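Transcriptional regulator PA3341 (Pseudomonas aeruginosa, PDB 2FBH) probably binds DNA and regulates transcription as a MarR-family factor, and carries bound zinc ions in the crystal. Local coordinates at residues L46-D51 with D108-A113; R39-L44 with Q60-E65; D27-H32 with R117-T122; P53-L58 with V82-V87. All coordinates share one frame; numbering follows the deposited sequence. Where two conformers were deposited one is given.

Interaction 1 of 4, residues L46-D51 with D108-A113; sequences LARHRD and DIEAIA. With ZN (zinc ion), chain D; SO4 (sulfate ion), chain E.
The guanidinium of R48 presents its edge to two anions, the carboxylate of E110 and a sulfate ion probably from the crystallisation liquor; Y10 of the second subunit adds a cation-pi contact. In this MarR-type winged helix-turn-helix fold, the pair ties the end of helix 39-48 to helix 102-120. In the E110 conformer described, one of two modelled, so that the grip may not be permanent, the hold is side-on and bidentate: R48 NE donates to E110 OE1 at 3.0 Å, with an N-H...O angle of 165°, while R48 NH2 reaches the syn lone pair of E110 OE2 at 2.8 Å. The guanidinium and carboxylate planes differ by 30°, and NE meets OE1 on its syn side but 21° out of the carboxylate plane. R48 runs extended from CG to NE, whereas E110 bends at chi2 and turns its oxygens toward that chain. R48 also donates to the sulfate, from NH1 to O3 at 3.0 Å and from NH2 to O4 at 2.9 Å, so NH2 is shared between both anions. The methyl of A113 lies obliquely, CB 3.8 Å from R48 NH2. H49 is a zinc ligand, at a site that includes H45: its NE2 binds the ion at 2.0 Å.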
loop_
_atom_site.group_PDB
_atom_site.type_symbol
_atom_site.label_atom_id
_atom_site.label_comp_id
_atom_site.label_asym_id
_atom_site.label_seq_id
_atom_site.Cartn_x
_atom_site.Cartn_y
_atom_site.Cartn_z
ATOM N N LEU A 46 -2.967 14.875 8.786
ATOM C CA LEU A 46 -2.918 16.036 9.655
ATOM C C LEU A 46 -4.302 16.501 10.030
ATOM O O LEU A 46 -4.540 16.948 11.156
ATOM C CB LEU A 46 -2.152 17.188 8.951
ATOM C CG LEU A 46 -0.663 16.965 8.975
ATOM C CD1 LEU A 46 -0.020 18.073 8.052
ATOM C CD2 LEU A 46 -0.083 17.070 10.366
ATOM N N ALA A 47 -5.217 16.448 9.081
ATOM C CA ALA A 47 -6.568 16.935 9.303
ATOM C C ALA A 47 -7.262 16.055 10.337
ATOM O O ALA A 47 -8.198 16.513 11.035
ATOM C CB ALA A 47 -7.344 16.843 8.023
ATOM N N ARG A 48 -6.854 14.797 10.363
ATOM C CA ARG A 48 -7.596 13.784 11.146
ATOM C C ARG A 48 -7.131 13.554 12.553
ATOM O O ARG A 48 -7.862 12.963 13.366
ATOM C CB ARG A 48 -7.567 12.459 10.435
ATOM C CG ARG A 48 -8.504 12.506 9.246
ATOM C CD ARG A 48 -8.448 11.189 8.463
ATOM N NE ARG A 48 -9.406 11.306 7.356
ATOM C CZ ARG A 48 -9.574 10.373 6.422
ATOM N NH1 ARG A 48 -8.863 9.249 6.490
ATOM N NH2 ARG A 48 -10.500 10.540 5.471
ATOM N N HIS A 49 -5.917 13.962 12.860
ATOM C CA HIS A 49 -5.535 13.860 14.255
ATOM C C HIS A 49 -5.655 15.176 14.993
ATOM O O HIS A 49 -5.541 16.242 14.375
ATOM C CB HIS A 49 -4.229 13.113 14.323
ATOM C CG HIS A 49 -4.350 11.761 13.705
ATOM N ND1 HIS A 49 -4.881 10.678 14.377
ATOM C CD2 HIS A 49 -4.149 11.346 12.431
ATOM C CE1 HIS A 49 -4.924 9.635 13.571
ATOM N NE2 HIS A 49 -4.486 10.014 12.385
ATOM N N ARG A 50 -6.025 15.162 16.281
ATOM C CA ARG A 50 -6.119 16.495 16.942
ATOM C C ARG A 50 -4.768 17.032 17.404
ATOM O O ARG A 50 -4.537 18.252 17.381
ATOM C CB ARG A 50 -7.147 16.599 18.065
ATOM C CG ARG A 50 -7.642 18.044 18.189
ATOM C CD ARG A 50 -7.919 18.461 19.639
ATOM N NE ARG A 50 -6.701 18.743 20.396
ATOM C CZ ARG A 50 -5.989 17.830 21.054
ATOM N NH1 ARG A 50 -6.360 16.550 21.076
ATOM N NH2 ARG A 50 -4.896 18.196 21.696
ATOM N N ASP A 51 -3.894 16.122 17.832
ATOM C CA ASP A 51 -2.524 16.507 18.159
ATOM C C ASP A 51 -1.766 16.860 16.883
ATOM O O ASP A 51 -2.099 16.376 15.812
ATOM C CB ASP A 51 -1.786 15.399 18.898
ATOM C CG ASP A 51 -2.443 15.060 20.217
ATOM O OD1 ASP A 51 -3.183 15.916 20.769
ATOM O OD2 ASP A 51 -2.244 13.916 20.665
ATOM N N ASP A 108 -12.195 20.176 1.226
ATOM C CA ASP A 108 -12.421 19.530 -0.029
ATOM C C ASP A 108 -11.876 18.113 -0.074
ATOM O O ASP A 108 -12.541 17.246 -0.579
ATOM C CB ASP A 108 -11.867 20.362 -1.217
ATOM C CG ASP A 108 -12.641 21.669 -1.415
ATOM O OD1 ASP A 108 -13.721 21.814 -0.812
ATOM O OD2 ASP A 108 -12.151 22.572 -2.137
ATOM N N ILE A 109 -10.686 17.898 0.430
ATOM C CA ILE A 109 -10.090 16.561 0.488
ATOM C C ILE A 109 -10.937 15.601 1.340
ATOM O O ILE A 109 -11.214 14.458 0.925
ATOM C CB ILE A 109 -8.657 16.645 1.073
ATOM C CG1 ILE A 109 -7.796 17.496 0.084
ATOM C CG2 ILE A 109 -8.040 15.208 1.266
ATOM C CD1 ILE A 109 -6.339 17.609 0.642
ATOM N N GLU A 110 -11.406 16.072 2.498
ATOM C CA GLU A 110 -12.266 15.190 3.300
ATOM C C GLU A 110 -13.589 14.876 2.612
ATOM O O GLU A 110 -14.060 13.751 2.696
ATOM C CB GLU A 110 -12.481 15.731 4.705
ATOM C CG GLU A 110 -11.251 15.586 5.558
ATOM C CD GLU A 110 -11.014 14.161 6.030
ATOM O OE1 GLU A 110 -10.618 13.997 7.192
ATOM O OE2 GLU A 110 -11.250 13.199 5.273
ATOM N N ALA A 111 -14.178 15.856 1.949
ATOM C CA ALA A 111 -15.446 15.642 1.284
ATOM C C ALA A 111 -15.211 14.577 0.187
ATOM O O ALA A 111 -16.008 13.638 -0.005
ATOM C CB ALA A 111 -15.989 16.928 0.697
ATOM N N ILE A 112 -14.093 14.727 -0.518
ATOM C CA ILE A 112 -13.834 13.755 -1.630
ATOM C C ILE A 112 -13.510 12.364 -1.071
ATOM O O ILE A 112 -14.002 11.362 -1.593
ATOM C CB ILE A 112 -12.684 14.303 -2.559
ATOM C CG1 ILE A 112 -13.194 15.562 -3.280
ATOM C CG2 ILE A 112 -12.217 13.249 -3.522
ATOM C CD1 ILE A 112 -12.052 16.393 -4.012
ATOM N N ALA A 113 -12.762 12.299 0.036
ATOM C CA ALA A 113 -12.459 11.015 0.679
ATOM C C ALA A 113 -13.784 10.340 1.206
ATOM O O ALA A 113 -13.953 9.121 1.030
ATOM C CB ALA A 113 -11.503 11.194 1.816
HETATM ZN ZN ZN D . -3.415 9.847 10.745
HETATM S S SO4 E . -10.628 6.657 4.314
HETATM O O1 SO4 E . -11.717 5.835 4.760
HETATM O O2 SO4 E . -9.991 6.168 3.086
HETATM O O3 SO4 E . -9.645 6.562 5.378
HETATM O O4 SO4 E . -11.134 8.059 4.133
HETATM O O HOH W 1 -5.227 9.021 10.038
#

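Interaction 2 of 4, residues R39-L44 with Q60-E65; sequences RWLVLL and QSVGVE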
loop_
_atom_site.group_PDB
_atom_site.type_symbol
_atom_site.label_atom_id
_atom_site.label_comp_id
_atom_site.label_asym_id
_atom_site.label_seq_id
_atom_site.Cartn_x
_atom_site.Cartn_y
_atom_site.Cartn_z
ATOM N N ARG A 39 1.262 13.643 -1.235
ATOM C CA ARG A 39 1.147 14.858 -0.414
ATOM C C ARG A 39 -0.227 15.071 0.179
ATOM O O ARG A 39 -0.352 15.502 1.323
ATOM C CB ARG A 39 1.613 16.083 -1.177
ATOM C CG ARG A 39 3.009 15.813 -1.574
ATOM C CD ARG A 39 3.800 17.003 -1.718
ATOM N NE ARG A 39 3.370 17.851 -2.791
ATOM C CZ ARG A 39 4.232 18.637 -3.436
ATOM N NH1 ARG A 39 5.532 18.572 -3.125
ATOM N NH2 ARG A 39 3.821 19.463 -4.394
ATOM N N TRP A 40 -1.257 14.710 -0.565
ATOM C CA TRP A 40 -2.620 14.877 -0.064
ATOM C C TRP A 40 -2.915 13.963 1.154
ATOM O O TRP A 40 -3.773 14.302 1.997
ATOM C CB TRP A 40 -3.651 14.635 -1.157
ATOM C CG TRP A 40 -3.623 13.256 -1.867
ATOM C CD1 TRP A 40 -3.122 12.995 -3.137
ATOM C CD2 TRP A 40 -4.160 12.010 -1.394
ATOM N NE1 TRP A 40 -3.290 11.660 -3.436
ATOM C CE2 TRP A 40 -3.914 11.034 -2.393
ATOM C CE3 TRP A 40 -4.830 11.622 -0.225
ATOM C CZ2 TRP A 40 -4.336 9.681 -2.265
ATOM C CZ3 TRP A 40 -5.231 10.258 -0.091
ATOM C CH2 TRP A 40 -5.004 9.338 -1.088
ATOM N N LEU A 41 -2.191 12.855 1.228
ATOM C CA LEU A 41 -2.337 11.838 2.289
ATOM C C LEU A 41 -1.679 12.267 3.624
ATOM O O LEU A 41 -2.132 11.910 4.690
ATOM C CB LEU A 41 -1.763 10.520 1.790
ATOM C CG LEU A 41 -2.255 9.167 2.307
ATOM C CD1 LEU A 41 -1.334 8.668 3.386
ATOM C CD2 LEU A 41 -3.705 9.211 2.808
ATOM N N VAL A 42 -0.615 13.060 3.523
ATOM C CA VAL A 42 -0.071 13.796 4.650
ATOM C C VAL A 42 -1.097 14.812 5.189
ATOM O O VAL A 42 -1.366 14.791 6.375
ATOM C CB VAL A 42 1.308 14.449 4.263
ATOM C CG1 VAL A 42 1.805 15.358 5.380
ATOM C CG2 VAL A 42 2.377 13.320 3.960
ATOM N N LEU A 43 -1.682 15.677 4.314
ATOM C CA LEU A 43 -2.734 16.618 4.658
ATOM C C LEU A 43 -3.902 15.911 5.300
ATOM O O LEU A 43 -4.423 16.333 6.321
ATOM C CB LEU A 43 -3.246 17.307 3.402
ATOM C CG LEU A 43 -2.279 18.348 2.838
ATOM C CD1 LEU A 43 -2.982 19.093 1.697
ATOM C CD2 LEU A 43 -1.816 19.431 3.966
ATOM N N LEU A 44 -4.284 14.777 4.706
ATOM C CA LEU A 44 -5.480 14.104 5.222
ATOM C C LEU A 44 -5.186 13.650 6.640
ATOM O O LEU A 44 -6.010 13.858 7.522
ATOM C CB LEU A 44 -5.807 12.917 4.352
ATOM C CG LEU A 44 -7.235 12.765 3.964
ATOM C CD1 LEU A 44 -7.430 11.310 3.591
ATOM C CD2 LEU A 44 -8.213 13.299 5.024
ATOM N N GLN A 60 5.252 7.393 10.263
ATOM C CA GLN A 60 4.571 6.186 10.744
ATOM C C GLN A 60 3.184 6.057 10.138
ATOM O O GLN A 60 2.915 5.090 9.413
ATOM C CB GLN A 60 4.535 6.130 12.283
ATOM C CG GLN A 60 5.841 5.604 12.888
ATOM C CD GLN A 60 5.968 5.751 14.418
ATOM O OE1 GLN A 60 5.068 6.283 15.118
ATOM N NE2 GLN A 60 7.112 5.286 14.946
ATOM N N SER A 61 2.323 7.043 10.363
ATOM C CA SER A 61 0.922 6.886 10.002
ATOM C C SER A 61 0.601 7.041 8.521
ATOM O O SER A 61 -0.343 6.413 8.033
ATOM C CB SER A 61 0.010 7.762 10.885
ATOM O OG SER A 61 -0.362 8.996 10.317
ATOM N N VAL A 62 1.357 7.896 7.829
ATOM C CA VAL A 62 1.184 8.133 6.399
ATOM C C VAL A 62 1.736 6.955 5.592
ATOM O O VAL A 62 1.269 6.662 4.467
ATOM C CB VAL A 62 1.914 9.410 5.992
ATOM C CG1 VAL A 62 2.218 9.397 4.511
ATOM C CG2 VAL A 62 1.083 10.618 6.384
ATOM N N GLY A 63 2.799 6.374 6.150
ATOM C CA GLY A 63 3.323 5.070 5.795
ATOM C C GLY A 63 4.587 5.114 4.977
ATOM O O GLY A 63 4.759 4.316 4.064
ATOM N N VAL A 64 5.471 6.051 5.306
ATOM C CA VAL A 64 6.551 6.435 4.415
ATOM C C VAL A 64 7.743 6.620 5.322
ATOM O O VAL A 64 7.568 6.928 6.521
ATOM C CB VAL A 64 6.145 7.751 3.691
ATOM C CG1 VAL A 64 6.702 8.967 4.398
ATOM C CG2 VAL A 64 6.498 7.741 2.211
ATOM N N GLU A 65 8.945 6.420 4.768
ATOM C CA GLU A 65 10.222 6.671 5.462
ATOM C C GLU A 65 10.353 8.163 5.766
ATOM O O GLU A 65 9.799 8.984 5.037
ATOM C CB GLU A 65 11.390 6.240 4.567
ATOM C CG GLU A 65 12.752 6.050 5.256
ATOM C CD GLU A 65 13.890 5.867 4.250
ATOM O OE1 GLU A 65 13.659 6.158 3.060
ATOM O OE2 GLU A 65 15.010 5.452 4.639
#
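L41 and V42, which meet V62 across the contact, ride on a helix whose shortest polar bond within 39-44 runs from L44 N to W40 O at 2.8 Å; between the two segments the meeting is apolar. Helix 39-48 here packs against the end of helix 55-62, the first helix of the helix-turn-helix unit that helix 66-78 completes. V62 supplies both its methyls. CG1, set anti to the backbone N (chi1 158°), lies 3.8 Å from L41 CD1, and the two side chains run alongside in opposing directions. L41 CD1 also comes within 3.5 Å of V62 O; both of these CD1 contacts belong to the L41 conformer described, one of two modelled. V62 CG2 lies over the backbone of its other partner, 3.8 Å from V42 CA, and also touches the V42 CG2 methyl at 3.9 Å. Next to V62, S61 OG hydrogen-bonds H45 ND1, a second-shell link to a zinc-binding histidine. With methyl contacts near 3.8 Å and no directional bond between the segments, the chemistry implies that the contact probably rests on burial of the L41, V42 and V62 methyls.

Interaction 3 of 4, residues D27-H32 with R117-T122; sequences DRRLSH and RNDVLT. With ZN (zinc ion), chain C; SO4 (sulfate ion), chain E.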
loop_
_atom_site.group_PDB
_atom_site.type_symbol
_atom_site.label_atom_id
_atom_site.label_comp_id
_atom_site.label_asym_id
_atom_site.label_seq_id
_atom_site.Cartn_x
_atom_site.Cartn_y
_atom_site.Cartn_z
ATOM N N ASP A 27 -6.681 9.087 -5.259
ATOM C CA ASP A 27 -5.684 9.919 -5.977
ATOM C C ASP A 27 -6.313 10.474 -7.251
ATOM O O ASP A 27 -6.114 11.636 -7.546
ATOM C CB ASP A 27 -4.450 9.080 -6.351
ATOM C CG ASP A 27 -3.302 9.944 -6.915
ATOM O OD1 ASP A 27 -2.841 10.866 -6.208
ATOM O OD2 ASP A 27 -2.948 9.695 -8.061
ATOM N N ARG A 28 -7.102 9.661 -7.963
ATOM C CA ARG A 28 -7.876 10.153 -9.138
ATOM C C ARG A 28 -8.844 11.288 -8.787
ATOM O O ARG A 28 -8.856 12.334 -9.451
ATOM C CB ARG A 28 -8.659 8.980 -9.724
ATOM C CG ARG A 28 -9.794 9.385 -10.696
ATOM C CD ARG A 28 -10.575 8.152 -11.262
ATOM N NE ARG A 28 -11.679 8.578 -12.093
ATOM C CZ ARG A 28 -11.569 8.774 -13.432
ATOM N NH1 ARG A 28 -12.607 9.140 -14.181
ATOM N NH2 ARG A 28 -10.432 8.609 -14.010
ATOM N N ARG A 29 -9.636 11.115 -7.722
ATOM C CA ARG A 29 -10.597 12.169 -7.372
ATOM C C ARG A 29 -9.968 13.425 -6.828
ATOM O O ARG A 29 -10.600 14.493 -6.922
ATOM C CB ARG A 29 -11.754 11.643 -6.499
ATOM C CG ARG A 29 -12.453 10.412 -7.185
ATOM C CD ARG A 29 -13.838 10.273 -6.536
ATOM N NE ARG A 29 -14.291 8.920 -6.804
ATOM C CZ ARG A 29 -15.417 8.466 -6.302
ATOM N NH1 ARG A 29 -16.101 9.289 -5.497
ATOM N NH2 ARG A 29 -15.784 7.196 -6.554
ATOM N N LEU A 30 -8.721 13.306 -6.339
ATOM C CA LEU A 30 -8.003 14.435 -5.815
ATOM C C LEU A 30 -7.031 15.108 -6.860
ATOM O O LEU A 30 -6.352 16.106 -6.485
ATOM C CB LEU A 30 -7.198 14.065 -4.592
ATOM C CG LEU A 30 -8.087 13.647 -3.407
ATOM C CD1 LEU A 30 -7.279 13.126 -2.263
ATOM C CD2 LEU A 30 -8.951 14.840 -2.840
ATOM N N SER A 31 -6.979 14.561 -8.087
ATOM C CA SER A 31 -5.913 14.840 -9.041
ATOM C C SER A 31 -5.883 16.331 -9.504
ATOM O O SER A 31 -4.800 16.852 -9.999
ATOM C CB SER A 31 -5.945 13.878 -10.235
ATOM O OG SER A 31 -7.186 14.086 -10.888
ATOM N N HIS A 32 -6.996 17.021 -9.309
ATOM C CA HIS A 32 -7.140 18.431 -9.732
ATOM C C HIS A 32 -6.389 19.346 -8.767
ATOM O O HIS A 32 -6.119 20.520 -9.076
ATOM C CB HIS A 32 -8.559 18.827 -9.827
ATOM C CG HIS A 32 -9.310 18.761 -8.539
ATOM N ND1 HIS A 32 -9.561 17.573 -7.884
ATOM C CD2 HIS A 32 -9.885 19.734 -7.797
ATOM C CE1 HIS A 32 -10.257 17.827 -6.787
ATOM N NE2 HIS A 32 -10.483 19.127 -6.720
ATOM N N ARG A 117 -15.345 6.720 0.010
ATOM C CA ARG A 117 -15.744 5.726 1.084
ATOM C C ARG A 117 -17.177 5.304 0.865
ATOM O O ARG A 117 -17.457 4.095 0.784
ATOM C CB ARG A 117 -15.519 6.379 2.489
ATOM C CG ARG A 117 -15.687 5.390 3.635
ATOM C CD ARG A 117 -15.570 6.117 5.016
ATOM N NE ARG A 117 -14.566 7.110 4.958
ATOM C CZ ARG A 117 -14.678 8.441 5.035
ATOM N NH1 ARG A 117 -15.792 9.119 5.287
ATOM N NH2 ARG A 117 -13.596 9.113 4.895
ATOM N N ASN A 118 -18.066 6.270 0.666
ATOM C CA ASN A 118 -19.466 5.946 0.297
ATOM C C ASN A 118 -19.554 4.994 -0.906
ATOM O O ASN A 118 -20.284 3.975 -0.917
ATOM C CB ASN A 118 -20.162 7.256 -0.066
ATOM C CG ASN A 118 -21.606 7.088 -0.247
ATOM O OD1 ASN A 118 -22.324 6.868 0.740
ATOM N ND2 ASN A 118 -22.075 7.166 -1.514
ATOM N N ASP A 119 -18.859 5.329 -1.986
ATOM C CA ASP A 119 -19.015 4.543 -3.158
ATOM C C ASP A 119 -18.378 3.137 -3.045
ATOM O O ASP A 119 -18.948 2.146 -3.532
ATOM C CB ASP A 119 -18.312 5.259 -4.330
ATOM C CG ASP A 119 -19.017 6.548 -4.742
ATOM O OD1 ASP A 119 -20.150 6.819 -4.233
ATOM O OD2 ASP A 119 -18.403 7.326 -5.532
ATOM N N VAL A 120 -17.214 3.028 -2.443
ATOM C CA VAL A 120 -16.553 1.718 -2.357
ATOM C C VAL A 120 -17.295 0.772 -1.373
ATOM O O VAL A 120 -17.202 -0.413 -1.564
ATOM C CB VAL A 120 -14.993 1.751 -2.182
ATOM C CG1 VAL A 120 -14.374 2.685 -3.192
ATOM C CG2 VAL A 120 -14.661 2.109 -0.769
ATOM N N LEU A 121 -18.047 1.342 -0.439
ATOM C CA LEU A 121 -18.843 0.528 0.547
ATOM C C LEU A 121 -20.193 0.168 0.007
ATOM O O LEU A 121 -20.989 -0.481 0.717
ATOM C CB LEU A 121 -18.943 1.231 1.888
ATOM C CG LEU A 121 -17.502 1.310 2.491
ATOM C CD1 LEU A 121 -17.549 2.121 3.759
ATOM C CD2 LEU A 121 -16.706 -0.102 2.628
ATOM N N THR A 122 -20.481 0.590 -1.249
ATOM C CA THR A 122 -21.805 0.231 -1.809
ATOM C C THR A 122 -22.089 -1.246 -1.757
ATOM O O THR A 122 -21.286 -2.072 -2.186
ATOM C CB THR A 122 -21.889 0.669 -3.297
ATOM O OG1 THR A 122 -21.733 2.111 -3.297
ATOM C CG2 THR A 122 -23.291 0.262 -3.932
HETATM ZN ZN ZN C . -9.252 15.976 -9.427
HETATM S S SO4 E . -10.628 6.657 4.314
HETATM O O1 SO4 E . -11.717 5.835 4.760
HETATM O O2 SO4 E . -9.991 6.168 3.086
HETATM O O3 SO4 E . -9.645 6.562 5.378
HETATM O O4 SO4 E . -11.134 8.059 4.133
#
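R29 and D119 form a salt bridge between the ends of helices 11-29 and 102-120, in the part of this MarR-type fold that meets the second subunit. The geometry is end-on: both terminal nitrogens of R29 converge on a single oxygen, D119 OD2. R29 NH2 makes the shorter bond to D119 OD2 at 2.8 Å, with OD2 close to the guanidinium plane and using its anti lone pair, the one away from OD1. R29 NH1 adds a weak bond to D119 OD2 at 3.0 Å, its N-H...O angle only 134°. The two planes stand 47° apart; the groups are therefore not coplanar. R29 is extended from CG to NE, which carries the charged end across to D119, while its NE pairs with E25. OD2 also meets R146 of the second subunit, making this oxygen a junction of positive groups that would probably stabilise its negative charge. Two residues earlier, R117 bends at chi3 and grips the sulfate side-on, NE to O1 at 3.1 Å and NH2 to O4 at 2.8 Å. Near the two helix ends, S31 OG donates to R28 O and T122 OG1 to D119 O, each at 2.8 Å. H32 ND1 binds a zinc ion at 2.2 Å, at a site that also includes S31. The bridge thus sits at the surface, with the R29 side chain lying along I112, S115 and V116 of helix 102-120, and V120 and L121 packed on L143 and I139 of the second subunit.

Interaction 4 of 4, residues P53-L58 with V82-V87; sequences PTQREL and VRRLAV
Q55 and R84 meet through one short bond, R84 NH1 to Q55 OE1 at 2.7 Å, and this is the tight part of an otherwise sparse contact burying 74 Å² in all. The donor angle is 138°, and OE1 lies near the guanidinium plane, at its edge. The fit is less exact on the amide side: NH1 is tilted 27° from the carbonyl plane, and the amide and guanidinium planes are 42° apart. R84 bends at chi3, turning its end toward Q55 and leaving R84 CD 3.6 Å from Q55 OE1. The same guanidinium has its strongest partner in E77, with D74 also bridged by NH2, and these bonds probably fix its rotation. The solvent side is loose by comparison: R56 and E57 on the helix and R83 on the strand are exposed. Separately from the contact, T54 and E57 order the helix start as a capping box, with E57 N donating to T54 OG1 at 3.1 Å and T54 N to E57 OE1 at 2.8 Å. The contact joins helix 55-62 to strand 82-85 of the wing hairpin; strand 95-98 pairs with that strand and offers I96 to Q55, while L73 of helix 66-78 packs on both Q55 and R84.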
loop_
_atom_site.group_PDB
_atom_site.type_symbol
_atom_site.label_atom_id
_atom_site.label_comp_id
_atom_site.label_asym_id
_atom_site.label_seq_id
_atom_site.Cartn_x
_atom_site.Cartn_y
_atom_site.Cartn_z
ATOM N N PRO A 53 1.508 16.211 15.006
ATOM C CA PRO A 53 2.497 15.145 15.115
ATOM C C PRO A 53 3.921 15.637 14.948
ATOM O O PRO A 53 4.184 16.695 14.353
ATOM C CB PRO A 53 2.147 14.218 13.931
ATOM C CG PRO A 53 1.658 15.215 12.864
ATOM C CD PRO A 53 0.838 16.208 13.694
ATOM N N THR A 54 4.866 14.862 15.438
ATOM C CA THR A 54 6.245 15.114 15.046
ATOM C C THR A 54 6.390 14.501 13.647
ATOM O O THR A 54 5.505 13.794 13.205
ATOM C CB THR A 54 7.214 14.392 15.958
ATOM O OG1 THR A 54 7.028 12.961 15.834
ATOM C CG2 THR A 54 6.965 14.826 17.402
ATOM N N GLN A 55 7.535 14.717 13.001
ATOM C CA GLN A 55 7.822 14.115 11.682
ATOM C C GLN A 55 7.813 12.601 11.755
ATOM O O GLN A 55 7.284 11.930 10.870
ATOM C CB GLN A 55 9.151 14.657 11.097
ATOM C CG GLN A 55 8.999 16.116 10.719
ATOM C CD GLN A 55 9.939 16.656 9.577
ATOM O OE1 GLN A 55 9.976 17.881 9.342
ATOM N NE2 GLN A 55 10.643 15.756 8.860
ATOM N N ARG A 56 8.379 12.084 12.842
ATOM C CA ARG A 56 8.412 10.651 13.138
ATOM C C ARG A 56 7.011 10.025 13.258
ATOM O O ARG A 56 6.778 8.927 12.774
ATOM C CB ARG A 56 9.237 10.396 14.408
ATOM C CG ARG A 56 10.629 11.041 14.412
ATOM C CD ARG A 56 11.529 10.498 15.546
ATOM N NE ARG A 56 11.947 9.116 15.307
ATOM C CZ ARG A 56 13.144 8.758 14.842
ATOM N NH1 ARG A 56 13.424 7.478 14.645
ATOM N NH2 ARG A 56 14.065 9.671 14.578
ATOM N N GLU A 57 6.082 10.741 13.886
ATOM C CA GLU A 57 4.722 10.252 14.056
ATOM C C GLU A 57 3.962 10.241 12.722
ATOM O O GLU A 57 3.237 9.297 12.374
ATOM C CB GLU A 57 3.988 11.084 15.131
ATOM C CG GLU A 57 4.489 10.826 16.581
ATOM C CD GLU A 57 4.020 11.907 17.586
ATOM O OE1 GLU A 57 3.671 13.025 17.141
ATOM O OE2 GLU A 57 4.001 11.642 18.837
ATOM N N LEU A 58 4.184 11.291 11.942
ATOM C CA LEU A 58 3.474 11.457 10.681
ATOM C C LEU A 58 3.939 10.430 9.639
ATOM O O LEU A 58 3.138 9.927 8.862
ATOM C CB LEU A 58 3.716 12.887 10.180
ATOM C CG LEU A 58 2.860 13.437 9.053
ATOM C CD1 LEU A 58 1.317 13.225 9.211
ATOM C CD2 LEU A 58 3.204 14.964 8.933
ATOM N N VAL A 82 1.516 23.803 5.426
ATOM C CA VAL A 82 1.973 23.369 6.731
ATOM C C VAL A 82 3.073 24.281 7.279
ATOM O O VAL A 82 3.720 24.972 6.509
ATOM C CB VAL A 82 2.548 21.928 6.744
ATOM C CG1 VAL A 82 1.454 20.841 6.225
ATOM C CG2 VAL A 82 3.771 21.782 5.920
ATOM N N ARG A 83 3.252 24.244 8.601
ATOM C CA ARG A 83 4.425 24.828 9.296
ATOM C C ARG A 83 5.017 23.792 10.209
ATOM O O ARG A 83 4.315 22.832 10.637
ATOM C CB ARG A 83 4.027 26.078 10.078
ATOM C CG ARG A 83 3.527 27.173 9.159
ATOM C CD ARG A 83 3.235 28.395 9.925
ATOM N NE ARG A 83 4.463 29.065 10.402
ATOM C CZ ARG A 83 4.447 29.965 11.373
ATOM N NH1 ARG A 83 5.571 30.551 11.803
ATOM N NH2 ARG A 83 3.292 30.238 11.936
ATOM N N ARG A 84 6.329 23.914 10.447
ATOM C CA ARG A 84 6.989 23.095 11.464
ATOM C C ARG A 84 7.336 23.975 12.651
ATOM O O ARG A 84 8.144 24.905 12.507
ATOM C CB ARG A 84 8.220 22.459 10.864
ATOM C CG ARG A 84 7.881 21.701 9.610
ATOM C CD ARG A 84 9.173 21.370 8.991
ATOM N NE ARG A 84 9.118 21.557 7.560
ATOM C CZ ARG A 84 9.534 20.656 6.691
ATOM N NH1 ARG A 84 10.030 19.521 7.142
ATOM N NH2 ARG A 84 9.476 20.904 5.386
ATOM N N LEU A 85 6.711 23.689 13.800
ATOM C CA LEU A 85 6.610 24.608 14.946
ATOM C C LEU A 85 6.825 23.870 16.266
ATOM O O LEU A 85 6.647 22.664 16.325
ATOM C CB LEU A 85 5.238 25.299 15.010
ATOM C CG LEU A 85 4.974 26.478 14.061
ATOM C CD1 LEU A 85 3.503 26.941 14.126
ATOM C CD2 LEU A 85 5.882 27.650 14.404
ATOM N N ALA A 86 7.194 24.613 17.315
ATOM C CA ALA A 86 7.232 24.100 18.695
ATOM C C ALA A 86 5.837 24.289 19.243
ATOM O O ALA A 86 5.164 25.281 18.936
ATOM C CB ALA A 86 8.234 24.871 19.538
ATOM N N VAL A 87 5.374 23.332 20.033
ATOM C CA VAL A 87 3.983 23.375 20.476
ATOM C C VAL A 87 3.795 23.424 22.006
ATOM O O VAL A 87 2.687 23.624 22.486
ATOM C CB VAL A 87 3.165 22.201 19.880
ATOM C CG1 VAL A 87 3.144 22.314 18.366
ATOM C CG2 VAL A 87 3.734 20.836 20.344
#

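Along the chain the loop closed by interaction 3 encloses the other three; interaction 4 is nested within interaction 1, and interaction 2 crosses both 1 and 4. Helix 102-120 carries one segment each of interactions 1 and 3, whose centres are about 14 Å apart and which both touch the sulfate. Helix 39-48 serves interactions 1 and 2, helix 55-62 interactions 2 and 4, each pair with centres about 12 Å apart. Interactions 3 and 4 lie farthest apart, their centres separated by about 28 Å, on opposite sides of the chain's centre. The series thus runs from the subunit interface through the helical core to the wing, consistent with a fold coupling dimerisation and DNA binding.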